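Long-range contact in tail fiber protein (Acinetobacter phage AM24, PDB 5W5P), which probably serves as the trimeric tailspike that recognises, and may degrade, the capsular polysaccharide of its Acinetobacter host: residues A[499-504]-A[598-603]. Numbering follows the deposited sequence.
Sequences FMQMKT and KVFSST
Lys503 reaches over to Phe600 on the neighbouring antiparallel strand. Lys503 CB sits 4.1 Å from CE of Lys598, its directly paired neighbour. With CG beside the backbone N (chi1 -54°) and everything beyond it extended, the chain slants across toward Phe600: Lys503 CD and then CE pass Phe600 CB, CE at 3.8 Å. Lys503 NZ ends 3.5 Å from Phe600 CD2, approaching the ring obliquely, and hydrogen-bonds to Ser612 OG of the second subunit. Lys598, on the same face, runs toward Glu459 and Asn507, which take its NZ by a salt bridge and a hydrogen bond; Lys503 NZ and Lys598 NZ, like charges, lie 6.5 Å apart. Further along, Gln501 OE1 lies at the edge of the Phe600 ring; a water 2.7 Å from Gln501 OE1 bridges it to Phe600 O and Ser602 OG. In the second subunit, Ser612 OG also bonds to OE1, and Gln522 OE1 to NE2. On the reverse face, Val599 parts its methyls between two selenomethionines, CG1 against CB of Met500 and CG2 3.6 Å from SE of Met502. Between the two layers of side chains, three hydrogen-bonded pairs join the backbones; Gln501 N to Phe600 O is nearly straight (171°). This is antiparallel pairing of strands 492-503 and 598-608, third and second in the five-stranded C-terminal sheet, whose Phe600 face meets the second subunit, beyond the parallel beta-helix characteristic of phage tailspikes.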
# COMPACT_ATOMS: atom_id res chain seq x y z
N PHE A 499 -23.32 -10.16 -33.45
CA PHE A 499 -24.61 -10.61 -32.92
C PHE A 499 -25.70 -9.70 -33.48
O PHE A 499 -25.78 -8.52 -33.13
CB PHE A 499 -24.60 -10.60 -31.39
CG PHE A 499 -25.92 -10.97 -30.77
CD1 PHE A 499 -26.78 -11.86 -31.39
CD2 PHE A 499 -26.30 -10.44 -29.55
CE1 PHE A 499 -27.99 -12.20 -30.82
CE2 PHE A 499 -27.51 -10.78 -28.97
CZ PHE A 499 -28.36 -11.66 -29.60
N MSE A 500 -26.54 -10.25 -34.35
CA MSE A 500 -27.60 -9.47 -34.96
C MSE A 500 -28.96 -9.80 -34.36
O MSE A 500 -29.37 -10.96 -34.32
CB MSE A 500 -27.65 -9.71 -36.47
CG MSE A 500 -26.34 -9.44 -37.20
SE MSE A 500 -26.21 -10.45 -38.88
CE MSE A 500 -25.72 -12.19 -38.13
N GLN A 501 -29.65 -8.77 -33.90
CA GLN A 501 -31.01 -8.89 -33.37
C GLN A 501 -31.94 -8.16 -34.33
O GLN A 501 -31.87 -6.94 -34.47
CB GLN A 501 -31.10 -8.33 -31.96
CG GLN A 501 -30.38 -9.18 -30.92
CD GLN A 501 -30.34 -8.54 -29.54
OE1 GLN A 501 -29.83 -7.43 -29.37
NE2 GLN A 501 -30.89 -9.24 -28.55
N MSE A 502 -32.81 -8.92 -35.01
CA MSE A 502 -33.78 -8.31 -35.91
C MSE A 502 -34.97 -7.83 -35.11
O MSE A 502 -35.61 -8.61 -34.39
CB MSE A 502 -34.22 -9.30 -37.00
CG MSE A 502 -33.22 -10.40 -37.31
SE MSE A 502 -31.46 -9.77 -37.88
CE MSE A 502 -30.51 -11.46 -37.76
N LYS A 503 -35.27 -6.54 -35.23
CA LYS A 503 -36.28 -5.90 -34.41
C LYS A 503 -37.28 -5.15 -35.28
O LYS A 503 -36.97 -4.75 -36.41
CB LYS A 503 -35.66 -4.94 -33.39
CG LYS A 503 -34.59 -5.56 -32.51
CD LYS A 503 -34.03 -4.54 -31.54
CE LYS A 503 -32.95 -5.14 -30.66
NZ LYS A 503 -32.50 -4.15 -29.64
N THR A 504 -38.47 -4.96 -34.73
CA THR A 504 -39.49 -4.13 -35.36
C THR A 504 -39.18 -2.66 -35.07
O THR A 504 -38.13 -2.32 -34.52
CB THR A 504 -40.88 -4.51 -34.85
OG1 THR A 504 -40.96 -4.24 -33.45
CG2 THR A 504 -41.15 -5.99 -35.09
N LYS A 598 -35.37 -3.30 -38.64
CA LYS A 598 -33.95 -3.00 -38.53
C LYS A 598 -33.19 -4.24 -38.08
O LYS A 598 -33.77 -5.18 -37.52
CB LYS A 598 -33.69 -1.86 -37.54
CG LYS A 598 -34.20 -2.15 -36.14
CD LYS A 598 -34.20 -0.89 -35.29
CE LYS A 598 -35.24 -0.96 -34.20
NZ LYS A 598 -35.29 0.30 -33.40
N VAL A 599 -31.89 -4.22 -38.33
CA VAL A 599 -30.95 -5.19 -37.78
C VAL A 599 -30.10 -4.45 -36.76
O VAL A 599 -29.36 -3.52 -37.11
CB VAL A 599 -30.09 -5.84 -38.88
CG1 VAL A 599 -28.98 -6.66 -38.26
CG2 VAL A 599 -30.97 -6.70 -39.78
N PHE A 600 -30.22 -4.84 -35.50
CA PHE A 600 -29.43 -4.27 -34.41
C PHE A 600 -28.25 -5.20 -34.13
O PHE A 600 -28.44 -6.33 -33.67
CB PHE A 600 -30.28 -4.08 -33.16
CG PHE A 600 -29.67 -3.17 -32.13
CD1 PHE A 600 -29.47 -1.83 -32.41
CD2 PHE A 600 -29.28 -3.67 -30.90
CE1 PHE A 600 -28.90 -0.99 -31.45
CE2 PHE A 600 -28.72 -2.84 -29.94
CZ PHE A 600 -28.52 -1.50 -30.22
N SER A 601 -27.04 -4.74 -34.42
CA SER A 601 -25.86 -5.58 -34.39
C SER A 601 -24.98 -5.21 -33.20
O SER A 601 -24.55 -4.06 -33.07
CB SER A 601 -25.08 -5.46 -35.69
OG SER A 601 -25.84 -5.96 -36.78
N SER A 602 -24.71 -6.19 -32.33
CA SER A 602 -23.76 -6.06 -31.24
C SER A 602 -22.46 -6.72 -31.69
O SER A 602 -22.30 -7.94 -31.59
CB SER A 602 -24.29 -6.71 -29.97
OG SER A 602 -25.41 -6.01 -29.46
N THR A 603 -21.52 -5.91 -32.19
CA THR A 603 -20.28 -6.42 -32.74
C THR A 603 -19.19 -6.43 -31.69
O THR A 603 -18.94 -5.41 -31.03
CB THR A 603 -19.83 -5.58 -33.93
OG1 THR A 603 -20.84 -5.58 -34.95
CG2 THR A 603 -18.54 -6.14 -34.51
O HOH W 1 -27.68 -6.86 -30.94